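Side-chain contacts in arfgap-like finger domain containing protein (Cryptosporidium parvum Iowa II, PDB 2OWA), which binds a zinc ion through an ArfGAP-type zinc finger and probably activates GTP hydrolysis by small GTPases of the Arf family: residues I29-P34 / R77-D82; R37-C42 / L60-D65; T48-S51 / V56-C59; N102-V107 / K117-S122. All coordinates share one frame; numbering follows the deposited sequence.

Contact 1: I29-P34 / R77-D82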
loop_
_atom_site.group_PDB
_atom_site.type_symbol
_atom_site.label_atom_id
_atom_site.label_comp_id
_atom_site.label_asym_id
_atom_site.label_seq_id
_atom_site.Cartn_x
_atom_site.Cartn_y
_atom_site.Cartn_z
ATOM N N ILE A 29 -4.735 -13.663 0.613
ATOM C CA ILE A 29 -3.753 -14.081 -0.367
ATOM C C ILE A 29 -2.666 -13.057 -0.566
ATOM O O ILE A 29 -1.487 -13.374 -0.471
ATOM C CB ILE A 29 -4.398 -14.346 -1.740
ATOM C CG1 ILE A 29 -5.434 -15.462 -1.641
ATOM C CG2 ILE A 29 -3.321 -14.657 -2.773
ATOM C CD1 ILE A 29 -4.933 -16.669 -0.933
ATOM N N VAL A 30 -3.060 -11.821 -0.845
ATOM C CA VAL A 30 -2.071 -10.818 -1.217
ATOM C C VAL A 30 -1.118 -10.525 -0.031
ATOM O O VAL A 30 0.049 -10.331 -0.231
ATOM C CB VAL A 30 -2.737 -9.584 -1.844
ATOM C CG1 VAL A 30 -1.737 -8.470 -2.027
ATOM C CG2 VAL A 30 -3.363 -9.985 -3.200
ATOM N N ARG A 31 -1.621 -10.578 1.204
ATOM C CA ARG A 31 -0.773 -10.383 2.409
ATOM C C ARG A 31 0.212 -11.514 2.627
ATOM O O ARG A 31 1.251 -11.301 3.241
ATOM C CB ARG A 31 -1.629 -10.231 3.681
ATOM C CG ARG A 31 -2.066 -8.816 3.971
ATOM C CD ARG A 31 -2.712 -8.683 5.389
ATOM N NE ARG A 31 -3.540 -9.839 5.794
ATOM C CZ ARG A 31 -4.878 -9.875 5.833
ATOM N NH1 ARG A 31 -5.628 -8.830 5.463
ATOM N NH2 ARG A 31 -5.487 -10.985 6.235
ATOM N N ASN A 32 -0.133 -12.713 2.144
ATOM C CA ASN A 32 0.700 -13.899 2.302
ATOM C C ASN A 32 1.858 -13.925 1.300
ATOM O O ASN A 32 2.797 -14.711 1.487
ATOM C CB ASN A 32 -0.147 -15.206 2.235
ATOM C CG ASN A 32 0.687 -16.500 2.482
ATOM O OD1 ASN A 32 0.934 -17.302 1.552
ATOM N ND2 ASN A 32 1.124 -16.699 3.731
ATOM N N ARG A 33 1.801 -13.100 0.244
ATOM C CA ARG A 33 2.974 -12.914 -0.670
ATOM C C ARG A 33 4.166 -12.523 0.184
ATOM O O ARG A 33 4.037 -11.635 1.031
ATOM C CB ARG A 33 2.717 -11.861 -1.746
ATOM C CG ARG A 33 1.663 -12.283 -2.710
ATOM C CD ARG A 33 1.480 -11.358 -3.888
ATOM N NE ARG A 33 0.311 -11.762 -4.684
ATOM C CZ ARG A 33 -0.333 -11.018 -5.583
ATOM N NH1 ARG A 33 0.043 -9.776 -5.867
ATOM N NH2 ARG A 33 -1.361 -11.534 -6.244
ATOM N N PRO A 34 5.309 -13.229 0.022
ATOM C CA PRO A 34 6.470 -13.093 0.926
ATOM C C PRO A 34 6.970 -11.666 1.202
ATOM O O PRO A 34 7.272 -11.341 2.360
ATOM C CB PRO A 34 7.567 -13.934 0.252
ATOM C CG PRO A 34 7.014 -14.403 -1.033
ATOM C CD PRO A 34 5.521 -14.282 -0.986
ATOM N N ARG A 77 -5.522 2.683 4.815
ATOM C CA ARG A 77 -6.644 1.791 5.129
ATOM C C ARG A 77 -6.159 0.589 5.910
ATOM O O ARG A 77 -4.997 0.226 5.844
ATOM C CB ARG A 77 -7.333 1.266 3.835
ATOM C CG ARG A 77 -8.039 2.339 2.994
ATOM C CD ARG A 77 -9.188 2.870 3.830
ATOM N NE ARG A 77 -10.076 3.824 3.170
ATOM C CZ ARG A 77 -10.048 5.149 3.364
ATOM N NH1 ARG A 77 -9.109 5.726 4.137
ATOM N NH2 ARG A 77 -10.948 5.905 2.742
ATOM N N SER A 78 -7.083 -0.038 6.629
ATOM C CA SER A 78 -6.839 -1.313 7.247
ATOM C C SER A 78 -7.323 -2.407 6.288
ATOM O O SER A 78 -8.503 -2.414 5.910
ATOM C CB SER A 78 -7.630 -1.377 8.554
ATOM O OG SER A 78 -7.582 -2.694 9.030
ATOM N N SER A 79 -6.442 -3.330 5.886
ATOM C CA SER A 79 -6.881 -4.395 4.969
ATOM C C SER A 79 -7.902 -5.373 5.584
ATOM O O SER A 79 -8.673 -6.011 4.877
ATOM C CB SER A 79 -5.688 -5.123 4.315
ATOM O OG SER A 79 -5.041 -6.010 5.208
ATOM N N ASP A 80 -7.874 -5.435 6.905
ATOM C CA ASP A 80 -8.711 -6.232 7.780
ATOM C C ASP A 80 -10.110 -5.719 8.001
ATOM O O ASP A 80 -10.996 -6.476 8.334
ATOM C CB ASP A 80 -8.086 -6.165 9.186
ATOM C CG ASP A 80 -7.212 -7.300 9.476
ATOM O OD1 ASP A 80 -6.545 -7.238 10.520
ATOM O OD2 ASP A 80 -7.205 -8.262 8.678
ATOM N N LEU A 81 -10.293 -4.420 7.912
ATOM C CA LEU A 81 -11.452 -3.814 8.546
ATOM C C LEU A 81 -12.201 -2.857 7.638
ATOM O O LEU A 81 -13.435 -2.786 7.696
ATOM C CB LEU A 81 -10.978 -3.093 9.804
ATOM N N ASP A 82 -11.458 -2.120 6.810
ATOM C CA ASP A 82 -12.022 -1.085 5.951
ATOM C C ASP A 82 -12.742 -1.623 4.699
ATOM O O ASP A 82 -12.564 -2.789 4.313
ATOM C CB ASP A 82 -10.929 -0.079 5.564
ATOM C CG ASP A 82 -10.698 0.985 6.653
ATOM O OD1 ASP A 82 -11.650 1.783 6.861
ATOM O OD2 ASP A 82 -9.599 1.037 7.282
#

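Contact 2: R37-C42 / L60-D65. With ZN (zinc ion), chain C.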
loop_
_atom_site.group_PDB
_atom_site.type_symbol
_atom_site.label_atom_id
_atom_site.label_comp_id
_atom_site.label_asym_id
_atom_site.label_seq_id
_atom_site.Cartn_x
_atom_site.Cartn_y
_atom_site.Cartn_z
ATOM N N ARG A 37 4.900 -9.603 3.909
ATOM C CA ARG A 37 4.821 -10.205 5.256
ATOM C C ARG A 37 5.664 -9.475 6.307
ATOM O O ARG A 37 5.721 -9.836 7.476
ATOM C CB ARG A 37 5.155 -11.692 5.172
ATOM C CG ARG A 37 4.136 -12.447 4.323
ATOM C CD ARG A 37 4.210 -13.906 4.570
ATOM N NE ARG A 37 3.484 -14.325 5.779
ATOM C CZ ARG A 37 3.448 -15.584 6.209
ATOM N NH1 ARG A 37 4.101 -16.523 5.530
ATOM N NH2 ARG A 37 2.779 -15.903 7.316
ATOM N N THR A 38 6.271 -8.392 5.875
ATOM C CA THR A 38 6.959 -7.505 6.770
ATOM C C THR A 38 6.539 -6.052 6.416
ATOM O O THR A 38 6.334 -5.744 5.261
ATOM C CB THR A 38 8.456 -7.754 6.617
ATOM O OG1 THR A 38 9.180 -6.852 7.445
ATOM C CG2 THR A 38 8.898 -7.561 5.189
ATOM N N CYS A 39 6.377 -5.185 7.411
ATOM C CA CYS A 39 5.927 -3.796 7.159
ATOM C C CYS A 39 6.904 -3.080 6.224
ATOM O O CYS A 39 8.119 -3.212 6.377
ATOM C CB CYS A 39 5.821 -3.042 8.469
ATOM S SG CYS A 39 5.689 -1.266 8.378
ATOM N N PHE A 40 6.376 -2.314 5.278
ATOM C CA PHE A 40 7.225 -1.594 4.319
ATOM C C PHE A 40 8.182 -0.606 5.016
ATOM O O PHE A 40 9.303 -0.392 4.540
ATOM C CB PHE A 40 6.369 -0.847 3.270
ATOM C CG PHE A 40 7.176 -0.279 2.126
ATOM C CD1 PHE A 40 7.685 -1.118 1.133
ATOM C CD2 PHE A 40 7.410 1.082 2.035
ATOM C CE1 PHE A 40 8.454 -0.603 0.063
ATOM C CE2 PHE A 40 8.181 1.607 0.944
ATOM C CZ PHE A 40 8.692 0.733 -0.023
ATOM N N ASP A 41 7.737 0.008 6.111
ATOM C CA ASP A 41 8.564 1.021 6.800
ATOM C C ASP A 41 9.524 0.461 7.855
ATOM O O ASP A 41 10.691 0.887 7.918
ATOM C CB ASP A 41 7.686 2.084 7.472
ATOM C CG ASP A 41 6.895 2.915 6.480
ATOM O OD1 ASP A 41 6.911 2.575 5.268
ATOM O OD2 ASP A 41 6.258 3.905 6.932
ATOM N N CYS A 42 9.058 -0.481 8.684
ATOM C CA CYS A 42 9.858 -0.907 9.826
ATOM C C CYS A 42 10.121 -2.406 9.939
ATOM O O CYS A 42 10.747 -2.849 10.901
ATOM C CB CYS A 42 9.215 -0.419 11.112
ATOM S SG CYS A 42 7.878 -1.468 11.674
ATOM N N LEU A 60 0.410 -1.463 12.288
ATOM C CA LEU A 60 -0.484 -0.595 13.040
ATOM C C LEU A 60 0.243 0.640 13.574
ATOM O O LEU A 60 -0.346 1.724 13.651
ATOM C CB LEU A 60 -1.216 -1.403 14.143
ATOM C CG LEU A 60 -0.460 -2.249 15.191
ATOM C CD1 LEU A 60 0.253 -1.353 16.183
ATOM C CD2 LEU A 60 -1.385 -3.228 15.964
ATOM N N ASN A 61 1.525 0.482 13.911
ATOM C CA ASN A 61 2.380 1.576 14.356
ATOM C C ASN A 61 2.645 2.551 13.192
ATOM O O ASN A 61 2.336 3.735 13.291
ATOM C CB ASN A 61 3.704 1.010 14.910
ATOM C CG ASN A 61 4.451 1.999 15.798
ATOM O OD1 ASN A 61 5.045 2.991 15.324
ATOM N ND2 ASN A 61 4.442 1.719 17.119
ATOM N N CYS A 62 3.150 2.043 12.077
ATOM C CA CYS A 62 3.481 2.916 10.940
ATOM C C CYS A 62 2.235 3.523 10.310
ATOM O O CYS A 62 2.303 4.636 9.817
ATOM C CB CYS A 62 4.352 2.188 9.896
ATOM S SG CYS A 62 5.921 1.726 10.648
ATOM N N SER A 63 1.105 2.808 10.372
ATOM C CA SER A 63 -0.182 3.329 9.901
ATOM C C SER A 63 -0.606 4.638 10.582
ATOM O O SER A 63 -1.106 5.527 9.909
ATOM C CB SER A 63 -1.289 2.286 10.037
ATOM O OG SER A 63 -1.500 1.957 11.412
ATOM N N SER A 64 -0.376 4.754 11.895
ATOM C CA SER A 64 -0.644 6.001 12.625
ATOM C C SER A 64 0.161 7.138 12.093
ATOM O O SER A 64 -0.402 8.184 11.821
ATOM C CB SER A 64 -0.412 5.880 14.144
ATOM O OG SER A 64 -1.338 4.974 14.708
ATOM N N ASP A 65 1.475 6.957 11.971
ATOM C CA ASP A 65 2.333 7.982 11.343
ATOM C C ASP A 65 1.841 8.424 9.981
ATOM O O ASP A 65 1.769 9.626 9.709
ATOM C CB ASP A 65 3.796 7.536 11.253
ATOM C CG ASP A 65 4.403 7.202 12.633
ATOM O OD1 ASP A 65 3.967 7.765 13.668
ATOM O OD2 ASP A 65 5.287 6.323 12.677
HETATM ZN ZN ZN C . 5.945 -0.505 10.654
#

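Contact 3: T48-S51 / V56-C59. With ZN (zinc ion), chain C.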
loop_
_atom_site.group_PDB
_atom_site.type_symbol
_atom_site.label_atom_id
_atom_site.label_comp_id
_atom_site.label_asym_id
_atom_site.label_seq_id
_atom_site.Cartn_x
_atom_site.Cartn_y
_atom_site.Cartn_z
ATOM N N THR A 48 -0.957 -5.441 8.433
ATOM C CA THR A 48 -2.318 -5.585 7.922
ATOM C C THR A 48 -2.910 -4.250 7.519
ATOM O O THR A 48 -3.990 -4.204 6.953
ATOM C CB THR A 48 -3.262 -6.304 8.946
ATOM O OG1 THR A 48 -3.388 -5.479 10.095
ATOM C CG2 THR A 48 -2.677 -7.653 9.353
ATOM N N TRP A 49 -2.214 -3.162 7.812
ATOM C CA TRP A 49 -2.603 -1.852 7.315
ATOM C C TRP A 49 -1.959 -1.633 5.950
ATOM O O TRP A 49 -1.152 -2.451 5.501
ATOM C CB TRP A 49 -2.235 -0.734 8.311
ATOM C CG TRP A 49 -3.099 -0.769 9.487
ATOM C CD1 TRP A 49 -3.047 -1.685 10.514
ATOM C CD2 TRP A 49 -4.218 0.092 9.778
ATOM N NE1 TRP A 49 -4.058 -1.444 11.407
ATOM C CE2 TRP A 49 -4.774 -0.351 11.005
ATOM C CE3 TRP A 49 -4.803 1.190 9.125
ATOM C CZ2 TRP A 49 -5.883 0.274 11.606
ATOM C CZ3 TRP A 49 -5.922 1.829 9.730
ATOM C CH2 TRP A 49 -6.447 1.350 10.962
ATOM N N LEU A 50 -2.344 -0.553 5.275
ATOM C CA LEU A 50 -1.823 -0.291 3.945
ATOM C C LEU A 50 -1.823 1.218 3.574
ATOM O O LEU A 50 -2.584 2.008 4.127
ATOM C CB LEU A 50 -2.533 -1.197 2.892
ATOM C CG LEU A 50 -4.041 -1.063 2.666
ATOM C CD1 LEU A 50 -4.292 0.114 1.703
ATOM C CD2 LEU A 50 -4.591 -2.346 2.067
ATOM N N SER A 51 -0.920 1.621 2.679
ATOM C CA SER A 51 -1.064 2.933 2.010
ATOM C C SER A 51 -1.488 2.602 0.577
ATOM O O SER A 51 -0.715 1.941 -0.165
ATOM C CB SER A 51 0.253 3.717 2.006
ATOM O OG SER A 51 0.124 4.875 1.195
ATOM N N VAL A 56 1.546 -0.279 -0.604
ATOM C CA VAL A 56 2.401 -0.996 0.332
ATOM C C VAL A 56 1.591 -1.405 1.577
ATOM O O VAL A 56 0.651 -0.717 1.961
ATOM C CB VAL A 56 3.659 -0.197 0.729
ATOM C CG1 VAL A 56 4.619 -0.013 -0.526
ATOM C CG2 VAL A 56 3.261 1.148 1.311
ATOM N N PHE A 57 1.981 -2.519 2.187
ATOM C CA PHE A 57 1.457 -2.937 3.507
ATOM C C PHE A 57 2.370 -2.495 4.645
ATOM O O PHE A 57 3.594 -2.645 4.552
ATOM C CB PHE A 57 1.294 -4.448 3.588
ATOM C CG PHE A 57 0.266 -4.972 2.672
ATOM C CD1 PHE A 57 -1.050 -5.078 3.086
ATOM C CD2 PHE A 57 0.611 -5.349 1.361
ATOM C CE1 PHE A 57 -2.042 -5.568 2.195
ATOM C CE2 PHE A 57 -0.343 -5.831 0.484
ATOM C CZ PHE A 57 -1.671 -5.964 0.902
ATOM N N ILE A 58 1.756 -1.989 5.711
ATOM C CA ILE A 58 2.472 -1.352 6.840
ATOM C C ILE A 58 1.799 -1.776 8.157
ATOM O O ILE A 58 0.649 -2.150 8.129
ATOM C CB ILE A 58 2.462 0.200 6.712
ATOM C CG1 ILE A 58 1.022 0.765 6.554
ATOM C CG2 ILE A 58 3.453 0.658 5.574
ATOM C CD1 ILE A 58 0.969 2.295 6.489
ATOM N N CYS A 59 2.496 -1.681 9.294
ATOM C CA CYS A 59 1.953 -2.137 10.554
ATOM C C CYS A 59 1.071 -1.068 11.206
ATOM O O CYS A 59 1.014 0.083 10.758
ATOM C CB CYS A 59 3.078 -2.582 11.521
ATOM S SG CYS A 59 4.231 -1.253 12.066
HETATM ZN ZN ZN C . 5.945 -0.505 10.654
#

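Contact 4: N102-V107 / K117-S122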
loop_
_atom_site.group_PDB
_atom_site.type_symbol
_atom_site.label_atom_id
_atom_site.label_comp_id
_atom_site.label_asym_id
_atom_site.label_seq_id
_atom_site.Cartn_x
_atom_site.Cartn_y
_atom_site.Cartn_z
ATOM N N ASN A 102 11.676 -2.374 -4.707
ATOM C CA ASN A 102 12.528 -2.427 -5.878
ATOM C C ASN A 102 12.662 -1.045 -6.496
ATOM O O ASN A 102 13.767 -0.609 -6.789
ATOM C CB ASN A 102 12.034 -3.460 -6.927
ATOM C CG ASN A 102 12.788 -3.336 -8.274
ATOM O OD1 ASN A 102 14.009 -3.393 -8.313
ATOM N ND2 ASN A 102 12.055 -3.154 -9.364
ATOM N N TYR A 103 11.526 -0.363 -6.694
ATOM C CA TYR A 103 11.542 0.961 -7.261
ATOM C C TYR A 103 12.354 1.956 -6.404
ATOM O O TYR A 103 13.245 2.638 -6.925
ATOM C CB TYR A 103 10.120 1.474 -7.485
ATOM C CG TYR A 103 10.073 2.911 -7.961
ATOM C CD1 TYR A 103 10.222 3.217 -9.305
ATOM C CD2 TYR A 103 9.913 3.970 -7.049
ATOM C CE1 TYR A 103 10.180 4.513 -9.746
ATOM C CE2 TYR A 103 9.871 5.278 -7.490
ATOM C CZ TYR A 103 10.013 5.533 -8.833
ATOM O OH TYR A 103 9.979 6.805 -9.282
ATOM N N PHE A 104 12.032 2.020 -5.122
ATOM C CA PHE A 104 12.673 2.969 -4.182
ATOM C C PHE A 104 14.171 2.725 -3.949
ATOM O O PHE A 104 14.936 3.682 -3.953
ATOM C CB PHE A 104 11.873 3.135 -2.862
ATOM C CG PHE A 104 10.585 3.919 -3.036
ATOM C CD1 PHE A 104 10.619 5.239 -3.499
ATOM C CD2 PHE A 104 9.337 3.330 -2.743
ATOM C CE1 PHE A 104 9.426 5.971 -3.696
ATOM C CE2 PHE A 104 8.146 4.029 -2.908
ATOM C CZ PHE A 104 8.183 5.364 -3.405
ATOM N N LYS A 105 14.596 1.468 -3.797
ATOM C CA LYS A 105 16.029 1.185 -3.679
ATOM C C LYS A 105 16.787 1.675 -4.924
ATOM O O LYS A 105 17.927 2.065 -4.794
ATOM C CB LYS A 105 16.336 -0.305 -3.456
ATOM C CG LYS A 105 15.817 -0.926 -2.140
ATOM C CD LYS A 105 16.217 -2.419 -2.074
ATOM C CE LYS A 105 15.831 -3.092 -0.736
ATOM N NZ LYS A 105 16.318 -2.379 0.539
ATOM N N GLN A 106 16.169 1.615 -6.115
ATOM C CA GLN A 106 16.805 2.166 -7.335
ATOM C C GLN A 106 16.827 3.696 -7.364
ATOM O O GLN A 106 17.875 4.300 -7.634
ATOM C CB GLN A 106 16.159 1.632 -8.635
ATOM C CG GLN A 106 15.985 0.106 -8.690
ATOM C CD GLN A 106 16.147 -0.495 -10.100
ATOM O OE1 GLN A 106 16.761 0.124 -10.997
ATOM N NE2 GLN A 106 15.604 -1.716 -10.295
ATOM N N VAL A 107 15.684 4.331 -7.093
ATOM C CA VAL A 107 15.573 5.772 -7.263
ATOM C C VAL A 107 16.025 6.574 -6.018
ATOM O O VAL A 107 16.520 7.709 -6.148
ATOM C CB VAL A 107 14.178 6.241 -7.781
ATOM C CG1 VAL A 107 13.787 5.488 -9.063
ATOM C CG2 VAL A 107 13.124 6.122 -6.733
ATOM N N LYS A 117 9.690 7.683 6.205
ATOM C CA LYS A 117 8.614 7.986 5.239
ATOM C C LYS A 117 8.985 9.157 4.299
ATOM O O LYS A 117 8.114 9.758 3.659
ATOM C CB LYS A 117 7.281 8.251 5.958
ATOM C CG LYS A 117 6.800 7.123 6.876
ATOM C CD LYS A 117 7.041 7.413 8.389
ATOM C CE LYS A 117 6.527 6.277 9.278
ATOM N NZ LYS A 117 7.270 4.962 9.069
ATOM N N GLU A 118 10.277 9.455 4.207
ATOM C CA GLU A 118 10.775 10.417 3.206
ATOM C C GLU A 118 10.279 10.024 1.824
ATOM O O GLU A 118 9.883 10.898 1.072
ATOM C CB GLU A 118 12.283 10.572 3.235
ATOM C CG GLU A 118 12.883 11.578 2.160
ATOM C CD GLU A 118 14.437 11.749 2.281
ATOM O OE1 GLU A 118 14.904 12.562 3.089
ATOM O OE2 GLU A 118 15.197 11.071 1.544
ATOM N N TYR A 119 10.250 8.732 1.499
ATOM C CA TYR A 119 9.730 8.295 0.188
ATOM C C TYR A 119 8.317 8.813 -0.098
ATOM O O TYR A 119 8.040 9.181 -1.207
ATOM C CB TYR A 119 9.789 6.763 0.003
ATOM C CG TYR A 119 8.778 6.032 0.865
ATOM C CD1 TYR A 119 7.501 5.758 0.396
ATOM C CD2 TYR A 119 9.110 5.640 2.172
ATOM C CE1 TYR A 119 6.553 5.082 1.208
ATOM C CE2 TYR A 119 8.177 4.954 3.003
ATOM C CZ TYR A 119 6.882 4.702 2.508
ATOM O OH TYR A 119 5.943 4.018 3.291
ATOM N N ALA A 120 7.439 8.806 0.906
ATOM C CA ALA A 120 6.047 9.171 0.752
ATOM C C ALA A 120 5.873 10.618 0.281
ATOM O O ALA A 120 4.948 10.890 -0.486
ATOM C CB ALA A 120 5.252 8.941 2.055
ATOM N N SER A 121 6.720 11.528 0.765
ATOM C CA SER A 121 6.556 12.962 0.445
ATOM C C SER A 121 7.429 13.393 -0.728
ATOM O O SER A 121 7.341 14.558 -1.193
ATOM C CB SER A 121 6.823 13.842 1.672
ATOM O OG SER A 121 8.177 13.728 2.169
ATOM N N SER A 122 8.272 12.465 -1.181
ATOM C CA SER A 122 9.250 12.738 -2.231
ATOM C C SER A 122 8.606 12.836 -3.626
ATOM O O SER A 122 7.586 12.216 -3.874
ATOM C CB SER A 122 10.349 11.675 -2.240
ATOM O OG SER A 122 9.889 10.446 -2.798
#

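Contact 1: I29-P34 / R77-D82
Arg-31 runs out from its helix until a bend at chi3 (-37°) turns the guanidinium to Ser-79, whose OG sits between its own backbone N and carbonyl carbon. The pair joins the last turn of helix 20-32 to the turn just after strand 76-78, an edge strand of the small antiparallel sheet in this ArfGAP zinc-finger domain. Arg-31 NH1 gives a hydrogen bond to Ser-79 OG at 2.9 Å, with an N-H...O angle of 149°. The hydroxyl lies near the guanidinium plane, at its edge. The aliphatic part of the arginine also comes close, with Arg-31 CD 3.5 Å from Ser-79 OG. The same hydroxyl is hydrogen-bonded to Thr-48 O, just before strand 49-51, so Ser-79 links the arginine to the start of the hairpin.

Asp-80 adds charge but little direction. Its side chain crosses that of Arg-31 at about a right angle, and the carboxylate and guanidinium planes are 71° apart. Asp-80 OD2 lies 3.6 Å from Arg-31 NH1, well out of the guanidinium plane, so this is a long salt bridge of charges alone, at the exposed border of the contact.

The turn that carries both partners is held from within. Ser-78 N donates to Asp-82 OD2 at 2.8 Å, on the lone pair of that oxygen that faces away from OD1.

Contact 2: R37-C42 / L60-D65
The zinc site of the ArfGAP finger is closed by this contact. Cys-39 and Cys-42 come from the loop before the hairpin, and Cys-62 comes from the first turn of helix 60-67. The metal is bound by Cys-39 SG at 2.4 Å, Cys-42 SG at 2.4 Å and Cys-62 SG at 2.2 Å. Cys-59 supplies the fourth sulfur.

The two cysteines of the loop present their sulfurs through different torsions. Cys-39 SG is anti to its backbone N (chi1 165°), while Cys-42 SG stands between N and carbonyl carbon (chi1 82°). These rotations bring both sulfurs of the loop onto one metal. Cys-39 SG and Cys-62 SG are 3.8 Å apart, as two ligands of one zinc ion.

Backbone N-H groups turn back toward the metal ligand. Cys-42 N donates to Cys-39 SG at 3.5 Å and 163°, and Asp-41 N makes a weaker bond to the same sulfur. Such donors would be expected to ease the negative charge on a thiolate.

Asp-41 packs beside the site. Its CB lies 3.7 Å from Cys-62 SG, so methylene and sulfur meet directly. The carboxylate looks elsewhere: OD2 makes a salt bridge with Lys-117 and a hydrogen bond with His-66, while OD1 bonds Tyr-119 OH. Two CxxC pairs, Cys-39 with Cys-42 and Cys-59 with Cys-62, around one zinc ion make this the four-cysteine finger of the ArfGAP family.

Contact 3: T48-S51 / V56-C59
Ser-51 N gives the shortest hydrogen bond across this beta hairpin, 2.9 Å to Val-56 O. Val-56 N returns a bond to Ser-51 O at 3.2 Å. Farther along, Ile-58 N donates to Trp-49 O at 3.0 Å and 167°. The return bond from Trp-49 N to Ile-58 O is weak. Between these two pairs, Leu-50 faces Phe-57 as a non-hydrogen-bonded pair.

Leu-50 and Phe-57 lie side by side on one face of the sheet. Leu-50 CD2 meets Phe-57 CE1 at 4.1 Å, and helix 20-32 packs against both residues through Phe-27. On the other face, Trp-49 CB rests on Ile-58 CG1 at 4.0 Å. That branch stands between the backbone N and carbonyl carbon of Ile-58 (chi1 54°), which lays it over the partner strand. The indole of Trp-49 leads away to helix 60-67, where Arg-67 makes a cation-pi contact with it. Ser-51 CB touches Val-56 CG2 on this same face.

Cys-59 SG binds the zinc ion at 2.3 Å. The hairpin thus leads straight into the zinc site: Cys-59, the residue after strand 56-58, is a metal ligand and also the N-cap of the next helix.

Contact 4: N102-V107 / K117-S122
Phe-104 and Tyr-119 make the aromatic contact between helix 97-107 and the short, weakly bonded helix 118-121, in the later, helical part of the ArfGAP domain. Their side chains cross at about a right angle. The ring planes are 53° apart and the centroids 5.2 Å.

The CH-pi part is better defined. Tyr-119 CB lies over a face of the Phe-104 ring, 3.9 Å from its centroid and 14° off the normal. Tyr-119 CG sits between its own backbone N and carbonyl carbon (chi1 71°), which carries the tyrosine ring past the rim of the phenylalanine. There Phe-104 CE2 touches Tyr-119 CD1 at 3.8 Å. The opposite face of Phe-104 is covered by Tyr-103 CD2, so the ring is held between two neighbours.

Polar bonds lie around the pair rather than across it. Ser-122 OG donates to Tyr-119 O at 2.7 Å, and Ser-122 N reaches that oxygen from the same face of its plane. The serine hydroxyl also takes the N-cap role for helix 123-135, through Gly-125 N. Tyr-119 OH is hydrogen-bonded to Asp-41 OD1. The tyrosine serves both kinds of contact: its carbon atoms join the two helices, while its hydroxyl reaches the aspartate beside the zinc site.

From the N terminus, helix 20-32 opens contact 1, which closes the longest loop when the chain reaches 77-82. Contact 2 is nested inside it, and contact 3 is nested inside contact 2, so the hairpin is the innermost of the three nested loops. Contacts 2 and 3 share the zinc ion. Contacts 1 and 3 reach the same sheet, where strands 76-78 and 49-51 are neighbours. Contact 4 follows in series and closes a short loop between helices 97-107 and 118-121. It touches contact 2 through Lys-117 and Tyr-119 on Asp-41, which ties the segment around helix 118-121 to the zinc finger. Contacts 1 and 4 lie on opposite sides of the chain's centre.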